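Local coordinates for A putative transcriptional regulator (Rhodococcus sp., PDB 2HKU), which probably binds cis-regulatory DNA through an N-terminal helix-turn-helix domain as a TetR-family transcriptional regulator, at residues Gln156-Ala159 / Val163-Lys166; Arg81-Ala86 / His139-Val144; Gly93-Lys98 / Glu143-Arg148. All coordinates share one frame; numbering follows the deposited sequence.

Contact 1: Gln156-Ala159 / Val163-Lys166; sequences QLRA and VESK
The carboxylate of Glu164 meets the edge of the Arg158 guanidinium, and Arg158 grips it side-on with two nitrogens. Arg158 NE donates to Glu164 OE2 at 2.8 Å, N-H...O angle 163°. Arg158 NH1 donates to Glu164 OE1 at 2.9 Å. Both use the syn lone pairs of the nearly coplanar carboxylate; the NE bond lies in the guanidinium plane, the NH1 bond tilts out of it. Arg158 N reaches the same Glu164 OE2 at 2.8 Å, nearly end-on to its C-O bond. Ala159 N meets Glu164 OE2 at 3.0 Å on the anti side, out of the carboxylate plane. Three N-H groups therefore hold one oxygen. Arg158 can bring both backbone and side-chain donors to it because its chain doubles back, with chi2 at 82° and chi3 at 56°. Ala159 CB rests on Val163 CG1 at 3.7 Å, an apolar contact beside the salt bridge, and Leu157 CD1 lies 4.0 Å from Glu164 CG. Ala159 O is buried here and has no partner in the model. Arg158 NH2 also bonds to the carbonyl oxygen of Asn200. In the second subunit, Gln202 packs on Arg158 and Ala199 on Glu164. The contact fastens the loop after helix 125-152 to the first turn of helix 161-181, beside the dimer partner. So many donors around a buried carboxylate would be expected to favour its charged form and to fix its rotation.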
ATOM      1  N   GLN A 156      25.954  -1.195   2.972  1.00 37.67           N
ATOM      2  CA  GLN A 156      25.802  -2.330   3.820  1.00 39.01           C
ATOM      3  C   GLN A 156      24.315  -2.729   4.001  1.00 40.63           C
ATOM      4  O   GLN A 156      23.494  -1.915   4.499  1.00 39.59           O
ATOM      5  CB  GLN A 156      26.333  -2.065   5.234  1.00 39.70           C
ATOM      6  CG  GLN A 156      27.844  -1.749   5.381  1.00 43.96           C
ATOM      7  CD  GLN A 156      28.719  -2.834   4.800  1.00 48.53           C
ATOM      8  OE1 GLN A 156      28.991  -3.868   5.462  1.00 49.84           O
ATOM      9  NE2 GLN A 156      29.150  -2.631   3.536  1.00 46.52           N
ATOM     10  N   LEU A 157      23.988  -3.979   3.636  1.00 39.23           N
ATOM     11  CA  LEU A 157      22.738  -4.633   4.040  1.00 38.45           C
ATOM     12  C   LEU A 157      22.529  -4.429   5.517  1.00 38.07           C
ATOM     13  O   LEU A 157      23.473  -4.521   6.326  1.00 36.33           O
ATOM     14  CB  LEU A 157      22.840  -6.132   3.818  1.00 38.10           C
ATOM     15  CG  LEU A 157      22.252  -6.965   2.663  1.00 41.63           C
ATOM     16  CD1 LEU A 157      21.733  -6.240   1.415  1.00 39.78           C
ATOM     17  CD2 LEU A 157      23.231  -8.078   2.290  1.00 38.76           C
ATOM     18  N   ARG A 158      21.270  -4.176   5.870  1.00 35.44           N
ATOM     19  CA  ARG A 158      20.852  -4.099   7.247  1.00 34.26           C
ATOM     20  C   ARG A 158      20.157  -5.422   7.577  1.00 34.10           C
ATOM     21  O   ARG A 158      20.052  -5.820   8.714  1.00 35.15           O
ATOM     22  CB  ARG A 158      19.854  -2.918   7.436  1.00 33.98           C
ATOM     23  CG  ARG A 158      20.405  -1.523   7.345  1.00 30.27           C
ATOM     24  CD  ARG A 158      20.540  -1.073   5.908  1.00 33.33           C
ATOM     25  NE  ARG A 158      19.230  -1.177   5.210  1.00 30.69           N
ATOM     26  CZ  ARG A 158      18.448  -0.135   4.968  1.00 29.80           C
ATOM     27  NH1 ARG A 158      17.295  -0.357   4.347  1.00 23.07           N
ATOM     28  NH2 ARG A 158      18.809   1.136   5.337  1.00 25.07           N
ATOM     29  N   ALA A 159      19.553  -6.027   6.554  1.00 35.32           N
ATOM     30  CA  ALA A 159      18.918  -7.336   6.637  1.00 31.87           C
ATOM     31  C   ALA A 159      19.356  -8.080   5.374  1.00 29.88           C
ATOM     32  O   ALA A 159      20.043  -7.504   4.539  1.00 29.96           O
ATOM     33  CB  ALA A 159      17.437  -7.161   6.697  1.00 34.01           C
ATOM     34  N   VAL A 163      14.945  -9.496   2.120  1.00 30.98           N
ATOM     35  CA  VAL A 163      14.184  -8.555   3.012  1.00 30.58           C
ATOM     36  C   VAL A 163      14.344  -7.098   2.578  1.00 29.14           C
ATOM     37  O   VAL A 163      13.401  -6.328   2.591  1.00 28.80           O
ATOM     38  CB  VAL A 163      14.547  -8.765   4.521  1.00 30.87           C
ATOM     39  CG1 VAL A 163      14.033  -7.678   5.400  1.00 29.52           C
ATOM     40  CG2 VAL A 163      14.034 -10.113   4.977  1.00 34.87           C
ATOM     41  N   GLU A 164      15.526  -6.744   2.090  1.00 28.13           N
ATOM     42  CA  GLU A 164      15.768  -5.389   1.672  1.00 25.98           C
ATOM     43  C   GLU A 164      14.952  -5.080   0.419  1.00 26.57           C
ATOM     44  O   GLU A 164      14.469  -3.955   0.231  1.00 24.48           O
ATOM     45  CB  GLU A 164      17.247  -5.160   1.468  1.00 25.97           C
ATOM     46  CG  GLU A 164      18.090  -5.288   2.719  1.00 25.49           C
ATOM     47  CD  GLU A 164      18.124  -3.983   3.513  1.00 30.91           C
ATOM     48  OE1 GLU A 164      17.435  -3.008   3.106  1.00 31.13           O
ATOM     49  OE2 GLU A 164      18.851  -3.911   4.530  1.00 33.84           O
ATOM     50  N   SER A 165      14.807  -6.073  -0.474  1.00 25.60           N
ATOM     51  CA  SER A 165      13.946  -5.881  -1.646  1.00 23.65           C
ATOM     52  C   SER A 165      12.500  -5.679  -1.232  1.00 22.02           C
ATOM     53  O   SER A 165      11.797  -4.868  -1.857  1.00 21.20           O
ATOM     54  CB  SER A 165      14.038  -7.031  -2.692  1.00 23.95           C
ATOM     55  OG  SER A 165      13.388  -6.569  -3.924  1.00 24.11           O
ATOM     56  N   LYS A 166      12.020  -6.474  -0.257  1.00 20.35           N
ATOM     57  CA  LYS A 166      10.652  -6.368   0.183  1.00 22.08           C
ATOM     58  C   LYS A 166      10.389  -5.068   0.932  1.00 21.29           C
ATOM     59  O   LYS A 166       9.292  -4.567   0.886  1.00 21.64           O
ATOM     60  CB  LYS A 166      10.287  -7.566   1.090  1.00 23.57           C
ATOM     61  CG  LYS A 166      10.248  -8.936   0.303  1.00 24.39           C
ATOM     62  CD  LYS A 166      10.113 -10.102   1.267  1.00 27.15           C
ATOM     63  CE  LYS A 166       9.914 -11.446   0.447  1.00 32.53           C
ATOM     64  NZ  LYS A 166       9.316 -12.432   1.497  1.00 38.80           N
TER

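Contact 2: Arg81-Ala86 / His139-Val144. With EDO (1,2-ethanediol), chain D.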
ATOM      1  N   ARG A  81      10.883  -0.453 -16.585  1.00 27.20           N
ATOM      2  CA  ARG A  81      11.118   0.925 -17.047  1.00 29.42           C
ATOM      3  C   ARG A  81      11.915   1.740 -16.058  1.00 30.21           C
ATOM      4  O   ARG A  81      12.898   2.426 -16.451  1.00 32.99           O
ATOM      5  CB  ARG A  81       9.804   1.585 -17.462  1.00 30.65           C
ATOM      6  CG  ARG A  81       9.832   3.104 -17.679  1.00 35.68           C
ATOM      7  CD  ARG A  81      10.727   3.504 -18.904  1.00 40.11           C
ATOM      8  NE  ARG A  81      10.520   2.625 -20.041  1.00 43.50           N
ATOM      9  CZ  ARG A  81      11.440   2.340 -20.982  1.00 43.25           C
ATOM     10  NH1 ARG A  81      12.678   2.837 -20.916  1.00 39.27           N
ATOM     11  NH2 ARG A  81      11.117   1.514 -21.970  1.00 40.76           N
ATOM     12  N   ALA A  82      11.606   1.612 -14.749  1.00 27.65           N
ATOM     13  CA  ALA A  82      12.343   2.273 -13.717  1.00 26.31           C
ATOM     14  C   ALA A  82      13.794   1.807 -13.674  1.00 27.61           C
ATOM     15  O   ALA A  82      14.700   2.640 -13.585  1.00 26.60           O
ATOM     16  CB  ALA A  82      11.659   2.075 -12.251  1.00 25.34           C
ATOM     17  N   GLU A  83      14.014   0.489 -13.676  1.00 25.72           N
ATOM     18  CA  GLU A  83      15.340  -0.090 -13.653  1.00 27.23           C
ATOM     19  C   GLU A  83      16.131   0.337 -14.956  1.00 28.06           C
ATOM     20  O   GLU A  83      17.340   0.617 -14.915  1.00 27.59           O
ATOM     21  CB  GLU A  83      15.227  -1.616 -13.577  1.00 27.74           C
ATOM     22  CG  GLU A  83      14.611  -1.985 -12.228  1.00 27.03           C
ATOM     23  CD  GLU A  83      14.385  -3.486 -12.010  1.00 28.88           C
ATOM     24  OE1 GLU A  83      14.397  -4.265 -13.000  1.00 25.88           O
ATOM     25  OE2 GLU A  83      14.215  -3.836 -10.820  1.00 29.20           O
ATOM     26  N   ASP A  84      15.397   0.469 -16.037  1.00 29.01           N
ATOM     27  CA  ASP A  84      16.014   0.727 -17.317  1.00 31.12           C
ATOM     28  C   ASP A  84      16.492   2.145 -17.320  1.00 33.44           C
ATOM     29  O   ASP A  84      17.662   2.374 -17.625  1.00 34.57           O
ATOM     30  CB  ASP A  84      15.028   0.445 -18.428  1.00 30.00           C
ATOM     31  CG  ASP A  84      15.089  -0.968 -18.888  1.00 27.38           C
ATOM     32  OD1 ASP A  84      16.062  -1.672 -18.528  1.00 27.01           O
ATOM     33  OD2 ASP A  84      14.198  -1.365 -19.656  1.00 33.05           O
ATOM     34  N   ASP A  85      15.609   3.056 -16.891  1.00 34.87           N
ATOM     35  CA  ASP A  85      15.868   4.504 -16.818  1.00 36.95           C
ATOM     36  C   ASP A  85      16.919   4.781 -15.789  1.00 36.64           C
ATOM     37  O   ASP A  85      17.730   5.696 -15.987  1.00 37.90           O
ATOM     38  CB  ASP A  85      14.582   5.424 -16.648  1.00 36.32           C
ATOM     39  CG  ASP A  85      13.647   5.430 -17.895  1.00 42.09           C
ATOM     40  OD1 ASP A  85      13.854   4.594 -18.815  1.00 47.44           O
ATOM     41  OD2 ASP A  85      12.637   6.232 -17.968  1.00 41.86           O
ATOM     42  N   ALA A  86      16.997   3.976 -14.722  1.00 36.27           N
ATOM     43  CA  ALA A  86      18.082   4.062 -13.739  1.00 36.58           C
ATOM     44  C   ALA A  86      19.446   3.630 -14.195  1.00 37.49           C
ATOM     45  O   ALA A  86      20.460   4.098 -13.653  1.00 38.20           O
ATOM     46  CB  ALA A  86      17.740   3.253 -12.487  1.00 35.81           C
ATOM     47  N   HIS A 139      10.035  -8.588  -6.366  1.00 17.88           N
ATOM     48  CA  HIS A 139      11.004  -8.709  -5.270  1.00 17.79           C
ATOM     49  C   HIS A 139      12.378  -9.299  -5.685  1.00 19.69           C
ATOM     50  O   HIS A 139      13.440  -8.770  -5.281  1.00 18.86           O
ATOM     51  CB  HIS A 139      10.401  -9.588  -4.134  1.00 19.28           C
ATOM     52  CG  HIS A 139       9.254  -8.930  -3.385  1.00 22.72           C
ATOM     53  ND1 HIS A 139       8.256  -9.647  -2.761  1.00 29.19           N
ATOM     54  CD2 HIS A 139       9.015  -7.636  -3.078  1.00 25.59           C
ATOM     55  CE1 HIS A 139       7.424  -8.819  -2.143  1.00 24.87           C
ATOM     56  NE2 HIS A 139       7.879  -7.595  -2.292  1.00 26.91           N
ATOM     57  N   SER A 140      12.359 -10.294  -6.576  1.00 19.45           N
ATOM     58  CA  SER A 140      13.638 -10.799  -7.206  1.00 20.89           C
ATOM     59  C   SER A 140      14.292  -9.679  -8.002  1.00 21.73           C
ATOM     60  O   SER A 140      15.518  -9.482  -7.956  1.00 22.60           O
ATOM     61  CB  SER A 140      13.337 -11.992  -8.184  1.00 16.82           C
ATOM     62  OG  SER A 140      12.953 -13.029  -7.323  1.00 22.74           O
ATOM     63  N   SER A 141      13.474  -8.996  -8.755  1.00 22.22           N
ATOM     64  CA  SER A 141      13.968  -7.968  -9.591  1.00 23.93           C
ATOM     65  C   SER A 141      14.681  -6.897  -8.728  1.00 26.32           C
ATOM     66  O   SER A 141      15.694  -6.349  -9.157  1.00 25.34           O
ATOM     67  CB  SER A 141      12.876  -7.365 -10.498  1.00 23.28           C
ATOM     68  OG  SER A 141      12.136  -6.375  -9.752  1.00 26.89           O
ATOM     69  N   GLY A 142      14.222  -6.679  -7.480  1.00 26.48           N
ATOM     70  CA  GLY A 142      14.796  -5.620  -6.656  1.00 24.48           C
ATOM     71  C   GLY A 142      16.117  -6.024  -6.056  1.00 27.91           C
ATOM     72  O   GLY A 142      17.027  -5.176  -5.918  1.00 27.10           O
ATOM     73  N   GLU A 143      16.243  -7.311  -5.652  1.00 24.53           N
ATOM     74  CA  GLU A 143      17.529  -7.844  -5.253  1.00 24.95           C
ATOM     75  C   GLU A 143      18.569  -7.603  -6.331  1.00 24.91           C
ATOM     76  O   GLU A 143      19.672  -7.156  -6.000  1.00 25.33           O
ATOM     77  CB  GLU A 143      17.437  -9.351  -5.017  1.00 23.98           C
ATOM     78  CG  GLU A 143      16.498  -9.691  -3.857  1.00 24.66           C
ATOM     79  CD  GLU A 143      16.255 -11.209  -3.810  1.00 29.34           C
ATOM     80  OE1 GLU A 143      17.011 -11.920  -4.520  1.00 31.42           O
ATOM     81  OE2 GLU A 143      15.289 -11.607  -3.138  1.00 31.00           O
ATOM     82  N   VAL A 144      18.223  -7.891  -7.578  1.00 25.25           N
ATOM     83  CA  VAL A 144      19.263  -7.986  -8.687  1.00 26.91           C
ATOM     84  C   VAL A 144      19.532  -6.687  -9.393  1.00 27.24           C
ATOM     85  O   VAL A 144      20.562  -6.556 -10.101  1.00 28.11           O
ATOM     86  CB  VAL A 144      19.027  -9.160  -9.802  1.00 25.20           C
ATOM     87  CG1 VAL A 144      18.871 -10.495  -9.155  1.00 25.00           C
ATOM     88  CG2 VAL A 144      17.860  -8.899 -10.832  1.00 25.69           C
TER
HETATM   89  C1  EDO D 302      14.203  -2.145  -7.742  1.00 27.62           C
HETATM   90  O1  EDO D 302      15.172  -2.591  -8.735  1.00 29.15           O
HETATM   91  C2  EDO D 302      12.895  -2.259  -8.488  1.00 20.03           C
HETATM   92  O2  EDO D 302      12.595  -3.679  -8.455  1.00 27.68           O
HETATM   93  O   HOH W   1      15.669  -6.483 -12.385  1.00 47.18           O
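Glu83 reaches from helix 63-87 across to Ser141 on helix 125-152. Its CB points toward that helix, and Glu83 CG lies 3.6 Å from EDO O1, a hydroxyl of a bound 1,2-ethanediol (EDO). Beyond CG the chain is extended, chi2 178°, which carries the carboxylate to the facing helix. Glu83 CD lies 3.5 Å from EDO O1. The two carboxylate oxygens then take different partners. Glu83 OE2 accepts from both hydroxyls of the diol, from EDO O1 at 2.6 Å and from EDO O2 at 2.9 Å. Glu83 OE1 accepts a bond from a water at 2.6 Å. That water also donates to Ser141 O, at 3.2 Å, and so bridges the two helices. The direct approach of Glu83 OE2 to Ser141 O, 3.4 Å, sets two acceptors side by side and is no bond. Ser141 OG turns back to its own helix and bonds to the carbonyl oxygen of Leu138. The diol, probably from the crystallisation liquor, is further held by Trp169 NE1 and Leu146 N. Between segments 81-86 and 139-144 the polar links run through the water and the diol, and the direct contact is small. Helix 63-87 runs on from the N-terminal DNA-binding region, so the site lies between this connecting helix and the C-terminal helices, within the all-helical core of a TetR-family regulator.

Contact 3: Gly93-Lys98 / Glu143-Arg148; sequences GDYTEK and EVALIR. With EDO (1,2-ethanediol), chain D.
Leu146 N donates to O1 of a bound 1,2-ethanediol (EDO) at 3.2 Å, nearly straight at 164°, while Leu146 CD1 meets the ring of Tyr95. That methyl lies at the ring's edge, in its plane, with Leu146 CD1 3.8 Å from Tyr95 CE2. Ala145 CB lies 3.4 Å from EDO O1. The side chain of Tyr95 reaches over from helix 92-104. Its CG stands anti to the backbone N, chi1 170°, and this sends the ring toward helix 125-152. Leu146 CD1 also sits 3.9 Å from Thr96 OG1, which bonds to Val92 O in its own helix. Tyr95 OH ends over the Ala145 backbone, 3.2 Å from Ala145 C, and makes a weak hydrogen bond to Thr149 OG1. A leucine in place of Tyr95 would probably leave a gap beside Leu146 CD1 and Ala145, and Thr149 OG1 without this weak partner. Ala145 and Leu146 belong to a wider pi-type turn at 143-147. The axes of segments 93-98 and 143-148 come within 11.0 Å, with 128° between their N-to-C directions. This is side-chain packing between two obliquely crossing helices of the C-terminal domain of a TetR-family protein, at the border of a site that holds a small diol.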
ATOM      1  N   GLY A  93      23.628   7.706  -6.581  1.00 47.09           N
ATOM      2  CA  GLY A  93      22.611   8.537  -5.960  1.00 44.92           C
ATOM      3  C   GLY A  93      21.605   8.803  -7.031  1.00 43.80           C
ATOM      4  O   GLY A  93      20.403   8.799  -6.802  1.00 44.42           O
ATOM      5  N   ASP A  94      22.105   8.974  -8.242  1.00 43.20           N
ATOM      6  CA  ASP A  94      21.281   9.339  -9.373  1.00 42.26           C
ATOM      7  C   ASP A  94      20.494   8.151  -9.979  1.00 40.79           C
ATOM      8  O   ASP A  94      19.481   8.331 -10.641  1.00 40.28           O
ATOM      9  CB  ASP A  94      22.204   9.813 -10.440  1.00 43.18           C
ATOM     10  CG  ASP A  94      21.692  10.994 -11.133  1.00 47.16           C
ATOM     11  OD1 ASP A  94      20.712  10.787 -11.866  1.00 50.30           O
ATOM     12  OD2 ASP A  94      22.271  12.122 -10.938  1.00 45.09           O
ATOM     13  N   TYR A  95      21.046   6.967  -9.820  1.00 39.31           N
ATOM     14  CA  TYR A  95      20.402   5.733 -10.266  1.00 38.82           C
ATOM     15  C   TYR A  95      19.157   5.525  -9.395  1.00 36.95           C
ATOM     16  O   TYR A  95      18.077   5.282  -9.923  1.00 37.21           O
ATOM     17  CB  TYR A  95      21.390   4.611 -10.055  1.00 37.89           C
ATOM     18  CG  TYR A  95      20.894   3.201 -10.222  1.00 40.94           C
ATOM     19  CD1 TYR A  95      21.162   2.476 -11.390  1.00 39.96           C
ATOM     20  CD2 TYR A  95      20.216   2.558  -9.175  1.00 40.74           C
ATOM     21  CE1 TYR A  95      20.735   1.182 -11.525  1.00 42.83           C
ATOM     22  CE2 TYR A  95      19.770   1.287  -9.299  1.00 40.32           C
ATOM     23  CZ  TYR A  95      20.036   0.577 -10.454  1.00 42.35           C
ATOM     24  OH  TYR A  95      19.606  -0.726 -10.546  1.00 40.55           O
ATOM     25  N   THR A  96      19.366   5.623  -8.079  1.00 36.48           N
ATOM     26  CA  THR A  96      18.315   5.586  -7.100  1.00 35.39           C
ATOM     27  C   THR A  96      17.255   6.632  -7.279  1.00 35.93           C
ATOM     28  O   THR A  96      16.088   6.285  -7.155  1.00 34.96           O
ATOM     29  CB  THR A  96      18.857   5.558  -5.718  1.00 35.63           C
ATOM     30  OG1 THR A  96      19.908   4.609  -5.699  1.00 32.34           O
ATOM     31  CG2 THR A  96      17.760   5.104  -4.681  1.00 34.76           C
ATOM     32  N   GLU A  97      17.620   7.878  -7.643  1.00 35.60           N
ATOM     33  CA  GLU A  97      16.634   8.969  -7.848  1.00 36.01           C
ATOM     34  C   GLU A  97      15.783   8.705  -9.055  1.00 33.13           C
ATOM     35  O   GLU A  97      14.559   8.947  -9.145  1.00 32.59           O
ATOM     36  CB  GLU A  97      17.370  10.351  -8.051  1.00 36.17           C
ATOM     37  CG  GLU A  97      17.721  11.134  -6.806  1.00 40.08           C
ATOM     38  CD  GLU A  97      18.856  12.202  -7.015  1.00 42.48           C
ATOM     39  OE1 GLU A  97      18.673  13.062  -7.909  1.00 51.42           O
ATOM     40  OE2 GLU A  97      19.914  12.168  -6.295  1.00 47.01           O
ATOM     41  N   LYS A  98      16.473   8.224 -10.065  1.00 32.51           N
ATOM     42  CA  LYS A  98      15.857   7.870 -11.293  1.00 29.80           C
ATOM     43  C   LYS A  98      14.919   6.636 -11.058  1.00 26.21           C
ATOM     44  O   LYS A  98      13.836   6.598 -11.521  1.00 24.85           O
ATOM     45  CB  LYS A  98      16.977   7.514 -12.276  1.00 30.31           C
ATOM     46  CG  LYS A  98      17.418   8.688 -13.219  1.00 33.17           C
ATOM     47  CD  LYS A  98      18.876   8.364 -13.792  1.00 32.09           C
ATOM     48  CE  LYS A  98      19.486   9.650 -14.462  1.00 31.93           C
ATOM     49  NZ  LYS A  98      18.526  10.141 -15.424  1.00 32.63           N
ATOM     50  N   GLU A 143      16.243  -7.311  -5.652  1.00 24.53           N
ATOM     51  CA  GLU A 143      17.529  -7.844  -5.253  1.00 24.95           C
ATOM     52  C   GLU A 143      18.569  -7.603  -6.331  1.00 24.91           C
ATOM     53  O   GLU A 143      19.672  -7.156  -6.000  1.00 25.33           O
ATOM     54  CB  GLU A 143      17.437  -9.351  -5.017  1.00 23.98           C
ATOM     55  CG  GLU A 143      16.498  -9.691  -3.857  1.00 24.66           C
ATOM     56  CD  GLU A 143      16.255 -11.209  -3.810  1.00 29.34           C
ATOM     57  OE1 GLU A 143      17.011 -11.920  -4.520  1.00 31.42           O
ATOM     58  OE2 GLU A 143      15.289 -11.607  -3.138  1.00 31.00           O
ATOM     59  N   VAL A 144      18.223  -7.891  -7.578  1.00 25.25           N
ATOM     60  CA  VAL A 144      19.263  -7.986  -8.687  1.00 26.91           C
ATOM     61  C   VAL A 144      19.532  -6.687  -9.393  1.00 27.24           C
ATOM     62  O   VAL A 144      20.562  -6.556 -10.101  1.00 28.11           O
ATOM     63  CB  VAL A 144      19.027  -9.160  -9.802  1.00 25.20           C
ATOM     64  CG1 VAL A 144      18.871 -10.495  -9.155  1.00 25.00           C
ATOM     65  CG2 VAL A 144      17.860  -8.899 -10.832  1.00 25.69           C
ATOM     66  N   ALA A 145      18.621  -5.732  -9.254  1.00 27.07           N
ATOM     67  CA  ALA A 145      18.839  -4.418  -9.852  1.00 26.82           C
ATOM     68  C   ALA A 145      19.247  -3.407  -8.759  1.00 26.60           C
ATOM     69  O   ALA A 145      20.443  -3.312  -8.448  1.00 24.85           O
ATOM     70  CB  ALA A 145      17.629  -4.013 -10.591  1.00 27.26           C
ATOM     71  N   LEU A 146      18.278  -2.748  -8.075  1.00 26.31           N
ATOM     72  CA  LEU A 146      18.626  -1.823  -6.936  1.00 27.20           C
ATOM     73  C   LEU A 146      19.564  -2.298  -5.846  1.00 27.15           C
ATOM     74  O   LEU A 146      20.580  -1.654  -5.611  1.00 29.76           O
ATOM     75  CB  LEU A 146      17.355  -1.233  -6.234  1.00 27.78           C
ATOM     76  CG  LEU A 146      17.556  -0.109  -5.190  1.00 29.34           C
ATOM     77  CD1 LEU A 146      18.007   1.164  -5.933  1.00 29.53           C
ATOM     78  CD2 LEU A 146      16.255   0.126  -4.396  1.00 27.21           C
ATOM     79  N   ILE A 147      19.244  -3.366  -5.122  1.00 26.34           N
ATOM     80  CA  ILE A 147      19.969  -3.768  -3.919  1.00 26.88           C
ATOM     81  C   ILE A 147      21.437  -4.218  -4.291  1.00 29.84           C
ATOM     82  O   ILE A 147      22.380  -3.905  -3.595  1.00 29.25           O
ATOM     83  CB  ILE A 147      19.189  -4.860  -3.037  1.00 27.38           C
ATOM     84  CG1 ILE A 147      17.744  -4.410  -2.646  1.00 24.90           C
ATOM     85  CG2 ILE A 147      19.937  -5.249  -1.745  1.00 24.51           C
ATOM     86  CD1 ILE A 147      17.692  -3.064  -1.848  1.00 23.93           C
ATOM     87  N   ARG A 148      21.587  -4.891  -5.419  1.00 32.46           N
ATOM     88  CA  ARG A 148      22.904  -5.231  -5.968  1.00 33.76           C
ATOM     89  C   ARG A 148      23.696  -3.986  -6.401  1.00 34.12           C
ATOM     90  O   ARG A 148      24.880  -3.916  -6.083  1.00 34.45           O
ATOM     91  CB  ARG A 148      22.744  -6.160  -7.158  1.00 33.94           C
ATOM     92  CG  ARG A 148      24.052  -6.849  -7.636  1.00 35.64           C
ATOM     93  CD  ARG A 148      23.594  -7.744  -8.774  1.00 43.83           C
ATOM     94  NE  ARG A 148      24.618  -8.588  -9.369  1.00 54.39           N
ATOM     95  CZ  ARG A 148      24.444  -9.268 -10.503  1.00 57.01           C
ATOM     96  NH1 ARG A 148      23.289  -9.186 -11.183  1.00 57.80           N
ATOM     97  NH2 ARG A 148      25.444 -10.005 -10.964  1.00 61.04           N
TER
HETATM   98  C1  EDO D 302      14.203  -2.145  -7.742  1.00 27.62           C
HETATM   99  O1  EDO D 302      15.172  -2.591  -8.735  1.00 29.15           O
HETATM  100  C2  EDO D 302      12.895  -2.259  -8.488  1.00 20.03           C
HETATM  101  O2  EDO D 302      12.595  -3.679  -8.455  1.00 27.68           O

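How the contacts relate
Contacts 2 and 3 lie about 7 Å apart between centres and share Glu143 and Val144 on helix 125-152. One ethanediol joins them, since it binds Glu83 of contact 2 and Leu146 of contact 3. Glu83 OE2 also packs on Ala145 CB at 3.4 Å. Ala86 of contact 2 touches Tyr95 of contact 3, which ties helix 63-87 to helix 92-104. Contact 1 is farther out, with its centre about 15 Å from that of contact 2 and about 13 Å from that of contact 3. It reaches contact 2 through a probable hydrogen bond, Ser165 OG to His139 O at 2.6 Å. Leu157 CD1 packs on Ile147 CG2 of contact 3 at 3.8 Å.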